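Local coordinates for protein pectate lyase 47 (Bacillus sp. TS-47, PDB 1VBL) that probably cleaves the pectate backbone of plant cell walls by calcium-dependent beta-elimination, as a thermostable secreted lyase of polysaccharide lyase family 1, at residues A[93-107]-A[174-186]. Residues are numbered along the deposited sequence; the frame is centred on the assembly and turned at random.
Sequences YLREYDPATWGKKEV and EWDPTDGTLGEWN
Pro99 CG meets the Trp175 indole obliquely, 3.2 Å from the six-membered-ring atom CZ2, a tight apolar contact. The tryptophan belongs to a two-stranded antiparallel hairpin, strands 174-176 and 184-186, projecting in a loop from the parallel beta-helix expected of a family 1 pectate lyase; helices 90-97 and 99-102 and the turn after them pack against it. With CG anti to the backbone N (chi1 166°), the indole reaches across to the helix junction, where a water in the ring plane accepts from Trp175 NE1 and donates to both Tyr97 O and Gly103 O. With an alanine at Trp175 the indole N-H is gone, and the water would probably be held less firmly, with a gap opening beside Pro99. Val107 CG2 lies 3.6 Å from Pro177 CD, while Pro177 CB abuts Gly103 O at 3.4 Å. On the helix side, Tyr93 CE1 meets Trp185 CH2 at 3.8 Å, the two side chains running past each other in opposite directions; Trp175 CB sits at the edge of the Tyr93 ring, and Tyr93 OH is hydrogen-bonded to Glu112 OE1 of helix 110-126. Phe221, in a loop, meets the Trp175 ring edge-to-face. The Trp185 side chain is about 14 Å from the bound calcium ion, so the contact lies outside the metal's first shell, to which Asp190, Asp229 and Asp233 belong. At the outer end, Lys104, extended until its bend at chi4 (-59°), donates from NZ to Thr181 O at 2.9 Å, from above the carbonyl plane, and weakly to Pro177 O at 3.3 Å.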
ATOM      1  N   TYR A  93      15.758 -25.302   4.690  1.00 19.70           N
ATOM      2  CA  TYR A  93      15.152 -24.683   3.522  1.00 19.86           C
ATOM      3  C   TYR A  93      16.237 -23.977   2.720  1.00 19.22           C
ATOM      4  O   TYR A  93      16.253 -24.033   1.491  1.00 17.69           O
ATOM      5  CB  TYR A  93      14.069 -23.688   3.954  1.00 18.21           C
ATOM      6  CG  TYR A  93      13.281 -23.095   2.808  1.00 18.38           C
ATOM      7  CD1 TYR A  93      13.754 -21.983   2.111  1.00 17.51           C
ATOM      8  CD2 TYR A  93      12.061 -23.650   2.415  1.00 17.95           C
ATOM      9  CE1 TYR A  93      13.033 -21.435   1.053  1.00 17.68           C
ATOM     10  CE2 TYR A  93      11.333 -23.112   1.359  1.00 18.37           C
ATOM     11  CZ  TYR A  93      11.826 -22.005   0.682  1.00 19.44           C
ATOM     12  OH  TYR A  93      11.116 -21.474  -0.370  1.00 19.83           O
ATOM     13  N   LEU A  94      17.146 -23.314   3.425  1.00 19.27           N
ATOM     14  CA  LEU A  94      18.249 -22.610   2.781  1.00 21.12           C
ATOM     15  C   LEU A  94      19.155 -23.587   2.036  1.00 21.38           C
ATOM     16  O   LEU A  94      19.549 -23.333   0.895  1.00 20.97           O
ATOM     17  CB  LEU A  94      19.065 -21.845   3.824  1.00 22.39           C
ATOM     18  CG  LEU A  94      18.788 -20.347   3.979  1.00 25.74           C
ATOM     19  CD1 LEU A  94      17.304 -20.067   3.936  1.00 25.93           C
ATOM     20  CD2 LEU A  94      19.406 -19.864   5.286  1.00 24.33           C
ATOM     21  N   ARG A  95      19.480 -24.703   2.682  1.00 20.63           N
ATOM     22  CA  ARG A  95      20.345 -25.708   2.071  1.00 22.07           C
ATOM     23  C   ARG A  95      19.688 -26.376   0.869  1.00 21.22           C
ATOM     24  O   ARG A  95      20.341 -26.665  -0.133  1.00 22.50           O
ATOM     25  CB  ARG A  95      20.724 -26.788   3.093  1.00 23.27           C
ATOM     26  CG  ARG A  95      21.675 -26.327   4.187  1.00 26.92           C
ATOM     27  CD  ARG A  95      22.296 -27.523   4.906  1.00 30.27           C
ATOM     28  NE  ARG A  95      21.317 -28.298   5.663  1.00 31.39           N
ATOM     29  CZ  ARG A  95      20.830 -27.937   6.847  1.00 34.26           C
ATOM     30  NH1 ARG A  95      21.233 -26.810   7.419  1.00 34.32           N
ATOM     31  NH2 ARG A  95      19.932 -28.701   7.454  1.00 33.25           N
ATOM     32  N   GLU A  96      18.389 -26.615   0.972  1.00 19.98           N
ATOM     33  CA  GLU A  96      17.642 -27.277  -0.088  1.00 20.50           C
ATOM     34  C   GLU A  96      17.403 -26.450  -1.350  1.00 20.60           C
ATOM     35  O   GLU A  96      17.555 -26.957  -2.463  1.00 18.69           O
ATOM     36  CB  GLU A  96      16.287 -27.743   0.457  1.00 22.30           C
ATOM     37  CG  GLU A  96      15.421 -28.508  -0.542  1.00 24.28           C
ATOM     38  CD  GLU A  96      15.901 -29.931  -0.773  1.00 26.61           C
ATOM     39  OE1 GLU A  96      15.289 -30.649  -1.595  1.00 27.48           O
ATOM     40  OE2 GLU A  96      16.888 -30.337  -0.127  1.00 28.45           O
ATOM     41  N   TYR A  97      17.053 -25.179  -1.181  1.00 18.74           N
ATOM     42  CA  TYR A  97      16.722 -24.343  -2.326  1.00 18.70           C
ATOM     43  C   TYR A  97      17.702 -23.269  -2.787  1.00 17.83           C
ATOM     44  O   TYR A  97      17.375 -22.480  -3.675  1.00 17.92           O
ATOM     45  CB  TYR A  97      15.345 -23.720  -2.085  1.00 16.57           C
ATOM     46  CG  TYR A  97      14.283 -24.765  -1.826  1.00 17.60           C
ATOM     47  CD1 TYR A  97      13.901 -25.658  -2.830  1.00 16.63           C
ATOM     48  CD2 TYR A  97      13.686 -24.889  -0.570  1.00 16.43           C
ATOM     49  CE1 TYR A  97      12.953 -26.650  -2.590  1.00 16.68           C
ATOM     50  CE2 TYR A  97      12.733 -25.878  -0.319  1.00 15.83           C
ATOM     51  CZ  TYR A  97      12.371 -26.754  -1.333  1.00 15.93           C
ATOM     52  OH  TYR A  97      11.424 -27.729  -1.103  1.00 15.54           O
ATOM     53  N   ASP A  98      18.893 -23.236  -2.199  1.00 17.89           N
ATOM     54  CA  ASP A  98      19.900 -22.260  -2.599  1.00 19.20           C
ATOM     55  C   ASP A  98      20.054 -22.345  -4.121  1.00 19.52           C
ATOM     56  O   ASP A  98      20.163 -23.439  -4.677  1.00 19.14           O
ATOM     57  CB  ASP A  98      21.239 -22.586  -1.933  1.00 20.20           C
ATOM     58  CG  ASP A  98      22.263 -21.477  -2.102  1.00 20.93           C
ATOM     59  OD1 ASP A  98      22.410 -20.958  -3.229  1.00 20.99           O
ATOM     60  OD2 ASP A  98      22.926 -21.128  -1.105  1.00 23.82           O
ATOM     61  N   PRO A  99      20.060 -21.194  -4.814  1.00 20.71           N
ATOM     62  CA  PRO A  99      20.201 -21.181  -6.276  1.00 20.77           C
ATOM     63  C   PRO A  99      21.446 -21.941  -6.715  1.00 21.87           C
ATOM     64  O   PRO A  99      21.487 -22.529  -7.799  1.00 22.39           O
ATOM     65  CB  PRO A  99      20.314 -19.693  -6.604  1.00 21.74           C
ATOM     66  CG  PRO A  99      19.558 -19.038  -5.501  1.00 22.74           C
ATOM     67  CD  PRO A  99      19.974 -19.822  -4.282  1.00 20.69           C
ATOM     68  N   ALA A 100      22.460 -21.923  -5.857  1.00 21.72           N
ATOM     69  CA  ALA A 100      23.725 -22.587  -6.143  1.00 22.73           C
ATOM     70  C   ALA A 100      23.612 -24.106  -6.211  1.00 22.67           C
ATOM     71  O   ALA A 100      24.529 -24.773  -6.683  1.00 23.17           O
ATOM     72  CB  ALA A 100      24.766 -22.190  -5.104  1.00 22.19           C
ATOM     73  N   THR A 101      22.505 -24.666  -5.739  1.00 21.48           N
ATOM     74  CA  THR A 101      22.356 -26.114  -5.795  1.00 21.77           C
ATOM     75  C   THR A 101      20.999 -26.548  -6.326  1.00 19.69           C
ATOM     76  O   THR A 101      20.863 -27.632  -6.895  1.00 18.50           O
ATOM     77  CB  THR A 101      22.601 -26.765  -4.417  1.00 24.03           C
ATOM     78  OG1 THR A 101      22.551 -28.190  -4.556  1.00 30.11           O
ATOM     79  CG2 THR A 101      21.552 -26.321  -3.410  1.00 24.54           C
ATOM     80  N   TRP A 102      19.993 -25.700  -6.148  1.00 18.18           N
ATOM     81  CA  TRP A 102      18.657 -26.010  -6.638  1.00 16.34           C
ATOM     82  C   TRP A 102      18.461 -25.412  -8.028  1.00 15.74           C
ATOM     83  O   TRP A 102      17.625 -25.874  -8.799  1.00 15.02           O
ATOM     84  CB  TRP A 102      17.594 -25.464  -5.673  1.00 15.44           C
ATOM     85  CG  TRP A 102      16.188 -25.786  -6.086  1.00 15.31           C
ATOM     86  CD1 TRP A 102      15.382 -25.052  -6.913  1.00 14.16           C
ATOM     87  CD2 TRP A 102      15.434 -26.950  -5.723  1.00 15.57           C
ATOM     88  NE1 TRP A 102      14.176 -25.687  -7.087  1.00 14.01           N
ATOM     89  CE2 TRP A 102      14.179 -26.854  -6.368  1.00 15.32           C
ATOM     90  CE3 TRP A 102      15.695 -28.068  -4.913  1.00 15.94           C
ATOM     91  CZ2 TRP A 102      13.186 -27.832  -6.231  1.00 14.92           C
ATOM     92  CZ3 TRP A 102      14.703 -29.043  -4.776  1.00 14.74           C
ATOM     93  CH2 TRP A 102      13.465 -28.915  -5.434  1.00 15.19           C
ATOM     94  N   GLY A 103      19.239 -24.382  -8.344  1.00 16.82           N
ATOM     95  CA  GLY A 103      19.113 -23.747  -9.643  1.00 19.11           C
ATOM     96  C   GLY A 103      17.816 -22.970  -9.790  1.00 20.78           C
ATOM     97  O   GLY A 103      17.293 -22.429  -8.812  1.00 20.84           O
ATOM     98  N   LYS A 104      17.288 -22.920 -11.009  1.00 21.66           N
ATOM     99  CA  LYS A 104      16.053 -22.191 -11.274  1.00 23.88           C
ATOM    100  C   LYS A 104      14.848 -23.104 -11.445  1.00 22.79           C
ATOM    101  O   LYS A 104      13.840 -22.711 -12.032  1.00 22.94           O
ATOM    102  CB  LYS A 104      16.213 -21.315 -12.522  1.00 27.20           C
ATOM    103  CG  LYS A 104      17.247 -20.207 -12.370  1.00 31.04           C
ATOM    104  CD  LYS A 104      17.358 -19.373 -13.639  1.00 34.43           C
ATOM    105  CE  LYS A 104      18.400 -18.275 -13.493  1.00 36.84           C
ATOM    106  NZ  LYS A 104      18.076 -17.350 -12.371  1.00 39.94           N
ATOM    107  N   LYS A 105      14.951 -24.327 -10.940  1.00 20.76           N
ATOM    108  CA  LYS A 105      13.841 -25.261 -11.035  1.00 20.99           C
ATOM    109  C   LYS A 105      12.731 -24.760 -10.121  1.00 21.37           C
ATOM    110  O   LYS A 105      12.987 -24.034  -9.161  1.00 19.27           O
ATOM    111  CB  LYS A 105      14.274 -26.664 -10.597  1.00 22.98           C
ATOM    112  CG  LYS A 105      15.347 -27.297 -11.475  1.00 24.95           C
ATOM    113  CD  LYS A 105      14.870 -27.454 -12.912  1.00 26.30           C
ATOM    114  CE  LYS A 105      15.928 -28.124 -13.773  1.00 27.89           C
ATOM    115  NZ  LYS A 105      15.498 -28.240 -15.194  1.00 29.09           N
ATOM    116  N   GLU A 106      11.500 -25.141 -10.435  1.00 22.14           N
ATOM    117  CA  GLU A 106      10.347 -24.752  -9.636  1.00 24.10           C
ATOM    118  C   GLU A 106      10.569 -25.235  -8.204  1.00 22.78           C
ATOM    119  O   GLU A 106      10.924 -26.394  -7.980  1.00 20.49           O
ATOM    120  CB  GLU A 106       9.081 -25.398 -10.208  1.00 27.93           C
ATOM    121  CG  GLU A 106       7.813 -25.110  -9.420  1.00 35.62           C
ATOM    122  CD  GLU A 106       6.627 -25.917  -9.914  1.00 39.23           C
ATOM    123  OE1 GLU A 106       6.246 -25.762 -11.096  1.00 41.97           O
ATOM    124  OE2 GLU A 106       6.075 -26.711  -9.120  1.00 42.75           O
ATOM    125  N   VAL A 107      10.366 -24.347  -7.237  1.00 22.04           N
ATOM    126  CA  VAL A 107      10.541 -24.711  -5.836  1.00 21.81           C
ATOM    127  C   VAL A 107       9.416 -25.652  -5.421  1.00 22.49           C
ATOM    128  O   VAL A 107       8.240 -25.297  -5.497  1.00 23.35           O
ATOM    129  CB  VAL A 107      10.526 -23.462  -4.930  1.00 21.43           C
ATOM    130  CG1 VAL A 107      10.641 -23.872  -3.471  1.00 20.71           C
ATOM    131  CG2 VAL A 107      11.675 -22.538  -5.311  1.00 23.33           C
ATOM    132  N   GLU A 174       8.541 -16.560   0.457  1.00 18.57           N
ATOM    133  CA  GLU A 174       8.704 -17.554  -0.585  1.00 20.43           C
ATOM    134  C   GLU A 174       9.930 -17.206  -1.425  1.00 19.63           C
ATOM    135  O   GLU A 174      10.145 -16.044  -1.767  1.00 20.23           O
ATOM    136  CB  GLU A 174       7.460 -17.562  -1.472  1.00 22.04           C
ATOM    137  CG  GLU A 174       7.629 -18.257  -2.805  1.00 26.37           C
ATOM    138  CD  GLU A 174       6.508 -17.910  -3.767  1.00 31.29           C
ATOM    139  OE1 GLU A 174       5.348 -18.276  -3.491  1.00 34.25           O
ATOM    140  OE2 GLU A 174       6.787 -17.261  -4.797  1.00 34.89           O
ATOM    141  N   TRP A 175      10.747 -18.204  -1.738  1.00 18.72           N
ATOM    142  CA  TRP A 175      11.912 -17.963  -2.580  1.00 17.96           C
ATOM    143  C   TRP A 175      11.516 -18.300  -4.009  1.00 17.77           C
ATOM    144  O   TRP A 175      10.977 -19.373  -4.271  1.00 17.92           O
ATOM    145  CB  TRP A 175      13.100 -18.838  -2.169  1.00 18.22           C
ATOM    146  CG  TRP A 175      14.193 -18.860  -3.212  1.00 18.54           C
ATOM    147  CD1 TRP A 175      14.587 -19.930  -3.970  1.00 20.52           C
ATOM    148  CD2 TRP A 175      15.002 -17.753  -3.631  1.00 20.26           C
ATOM    149  NE1 TRP A 175      15.590 -19.556  -4.836  1.00 19.50           N
ATOM    150  CE2 TRP A 175      15.863 -18.225  -4.650  1.00 21.76           C
ATOM    151  CE3 TRP A 175      15.080 -16.408  -3.247  1.00 20.57           C
ATOM    152  CZ2 TRP A 175      16.792 -17.397  -5.288  1.00 22.19           C
ATOM    153  CZ3 TRP A 175      16.007 -15.584  -3.884  1.00 22.56           C
ATOM    154  CH2 TRP A 175      16.848 -16.084  -4.893  1.00 21.65           C
ATOM    155  N   ASP A 176      11.766 -17.375  -4.930  1.00 18.43           N
ATOM    156  CA  ASP A 176      11.447 -17.600  -6.334  1.00 20.61           C
ATOM    157  C   ASP A 176      12.729 -17.399  -7.133  1.00 20.82           C
ATOM    158  O   ASP A 176      13.137 -16.268  -7.385  1.00 18.86           O
ATOM    159  CB  ASP A 176      10.389 -16.609  -6.819  1.00 23.09           C
ATOM    160  CG  ASP A 176       9.965 -16.870  -8.253  1.00 24.93           C
ATOM    161  OD1 ASP A 176      10.674 -17.622  -8.957  1.00 26.22           O
ATOM    162  OD2 ASP A 176       8.929 -16.322  -8.680  1.00 27.09           O
ATOM    163  N   PRO A 177      13.382 -18.497  -7.539  1.00 21.98           N
ATOM    164  CA  PRO A 177      14.625 -18.399  -8.307  1.00 22.91           C
ATOM    165  C   PRO A 177      14.488 -17.764  -9.694  1.00 24.27           C
ATOM    166  O   PRO A 177      15.486 -17.377 -10.300  1.00 23.57           O
ATOM    167  CB  PRO A 177      15.102 -19.847  -8.373  1.00 23.27           C
ATOM    168  CG  PRO A 177      13.821 -20.617  -8.384  1.00 24.11           C
ATOM    169  CD  PRO A 177      13.009 -19.906  -7.321  1.00 23.58           C
ATOM    170  N   THR A 178      13.260 -17.651 -10.192  1.00 24.80           N
ATOM    171  CA  THR A 178      13.047 -17.066 -11.513  1.00 27.55           C
ATOM    172  C   THR A 178      12.519 -15.633 -11.482  1.00 28.74           C
ATOM    173  O   THR A 178      12.258 -15.044 -12.533  1.00 28.30           O
ATOM    174  CB  THR A 178      12.088 -17.926 -12.360  1.00 28.04           C
ATOM    175  OG1 THR A 178      10.826 -18.042 -11.691  1.00 31.18           O
ATOM    176  CG2 THR A 178      12.670 -19.310 -12.574  1.00 29.18           C
ATOM    177  N   ASP A 179      12.349 -15.073 -10.289  1.00 28.55           N
ATOM    178  CA  ASP A 179      11.880 -13.694 -10.184  1.00 31.04           C
ATOM    179  C   ASP A 179      13.087 -12.830 -10.530  1.00 31.36           C
ATOM    180  O   ASP A 179      13.949 -12.594  -9.686  1.00 31.20           O
ATOM    181  CB  ASP A 179      11.418 -13.372  -8.762  1.00 30.61           C
ATOM    182  CG  ASP A 179      10.692 -12.038  -8.673  1.00 32.57           C
ATOM    183  OD1 ASP A 179      10.961 -11.149  -9.510  1.00 31.77           O
ATOM    184  OD2 ASP A 179       9.859 -11.873  -7.758  1.00 32.77           O
ATOM    185  N   GLY A 180      13.150 -12.365 -11.771  1.00 32.52           N
ATOM    186  CA  GLY A 180      14.285 -11.560 -12.181  1.00 33.40           C
ATOM    187  C   GLY A 180      15.418 -12.482 -12.591  1.00 33.55           C
ATOM    188  O   GLY A 180      15.220 -13.690 -12.716  1.00 34.33           O
ATOM    189  N   THR A 181      16.606 -11.925 -12.790  1.00 34.16           N
ATOM    190  CA  THR A 181      17.754 -12.723 -13.199  1.00 34.24           C
ATOM    191  C   THR A 181      18.427 -13.428 -12.028  1.00 32.52           C
ATOM    192  O   THR A 181      18.939 -14.537 -12.174  1.00 32.93           O
ATOM    193  CB  THR A 181      18.807 -11.853 -13.913  1.00 36.44           C
ATOM    194  OG1 THR A 181      19.321 -10.875 -12.999  1.00 38.24           O
ATOM    195  CG2 THR A 181      18.188 -11.146 -15.107  1.00 36.51           C
ATOM    196  N   LEU A 182      18.414 -12.787 -10.863  1.00 30.52           N
ATOM    197  CA  LEU A 182      19.046 -13.346  -9.674  1.00 29.15           C
ATOM    198  C   LEU A 182      18.054 -14.006  -8.723  1.00 27.04           C
ATOM    199  O   LEU A 182      18.451 -14.594  -7.719  1.00 26.22           O
ATOM    200  CB  LEU A 182      19.794 -12.243  -8.923  1.00 29.73           C
ATOM    201  CG  LEU A 182      20.777 -11.420  -9.756  1.00 32.39           C
ATOM    202  CD1 LEU A 182      21.272 -10.234  -8.941  1.00 33.10           C
ATOM    203  CD2 LEU A 182      21.934 -12.302 -10.201  1.00 33.21           C
ATOM    204  N   GLY A 183      16.768 -13.910  -9.043  1.00 25.18           N
ATOM    205  CA  GLY A 183      15.757 -14.493  -8.180  1.00 23.21           C
ATOM    206  C   GLY A 183      15.440 -13.524  -7.057  1.00 22.11           C
ATOM    207  O   GLY A 183      16.183 -12.567  -6.831  1.00 21.68           O
ATOM    208  N   GLU A 184      14.343 -13.759  -6.345  1.00 20.46           N
ATOM    209  CA  GLU A 184      13.964 -12.870  -5.256  1.00 20.92           C
ATOM    210  C   GLU A 184      13.097 -13.557  -4.213  1.00 19.58           C
ATOM    211  O   GLU A 184      12.410 -14.543  -4.500  1.00 18.82           O
ATOM    212  CB  GLU A 184      13.173 -11.665  -5.791  1.00 23.99           C
ATOM    213  CG  GLU A 184      13.894 -10.757  -6.784  1.00 27.48           C
ATOM    214  CD  GLU A 184      15.109 -10.066  -6.193  1.00 30.95           C
ATOM    215  OE1 GLU A 184      15.122  -9.818  -4.969  1.00 31.76           O
ATOM    216  OE2 GLU A 184      16.048  -9.756  -6.959  1.00 34.56           O
ATOM    217  N   TRP A 185      13.146 -13.027  -2.997  1.00 18.33           N
ATOM    218  CA  TRP A 185      12.314 -13.517  -1.913  1.00 19.84           C
ATOM    219  C   TRP A 185      11.074 -12.642  -2.037  1.00 20.16           C
ATOM    220  O   TRP A 185      11.183 -11.465  -2.387  1.00 20.39           O
ATOM    221  CB  TRP A 185      12.955 -13.259  -0.547  1.00 18.06           C
ATOM    222  CG  TRP A 185      14.120 -14.134  -0.230  1.00 18.63           C
ATOM    223  CD1 TRP A 185      15.440 -13.843  -0.410  1.00 18.99           C
ATOM    224  CD2 TRP A 185      14.069 -15.452   0.323  1.00 17.63           C
ATOM    225  NE1 TRP A 185      16.218 -14.900   0.002  1.00 17.90           N
ATOM    226  CE2 TRP A 185      15.401 -15.903   0.454  1.00 18.65           C
ATOM    227  CE3 TRP A 185      13.024 -16.299   0.721  1.00 17.33           C
ATOM    228  CZ2 TRP A 185      15.719 -17.165   0.968  1.00 18.06           C
ATOM    229  CZ3 TRP A 185      13.340 -17.557   1.232  1.00 18.18           C
ATOM    230  CH2 TRP A 185      14.678 -17.975   1.351  1.00 18.82           C
ATOM    231  N   ASN A 186       9.904 -13.202  -1.769  1.00 19.66           N
ATOM    232  CA  ASN A 186       8.684 -12.418  -1.855  1.00 20.60           C
ATOM    233  C   ASN A 186       7.757 -12.754  -0.704  1.00 19.41           C
ATOM    234  O   ASN A 186       7.571 -13.923  -0.350  1.00 18.18           O
ATOM    235  CB  ASN A 186       7.993 -12.652  -3.199  1.00 25.55           C
ATOM    236  CG  ASN A 186       8.818 -12.135  -4.371  1.00 28.86           C
ATOM    237  OD1 ASN A 186       9.130 -10.941  -4.450  1.00 31.68           O
ATOM    238  ND2 ASN A 186       9.181 -13.033  -5.284  1.00 28.66           N
TER
HETATM  239  O   HOH W   1      16.964 -21.609  -6.170  1.00 15.87           O
HETATM  240  O   HOH W   2      15.657 -16.418 -14.179  1.00 45.58           O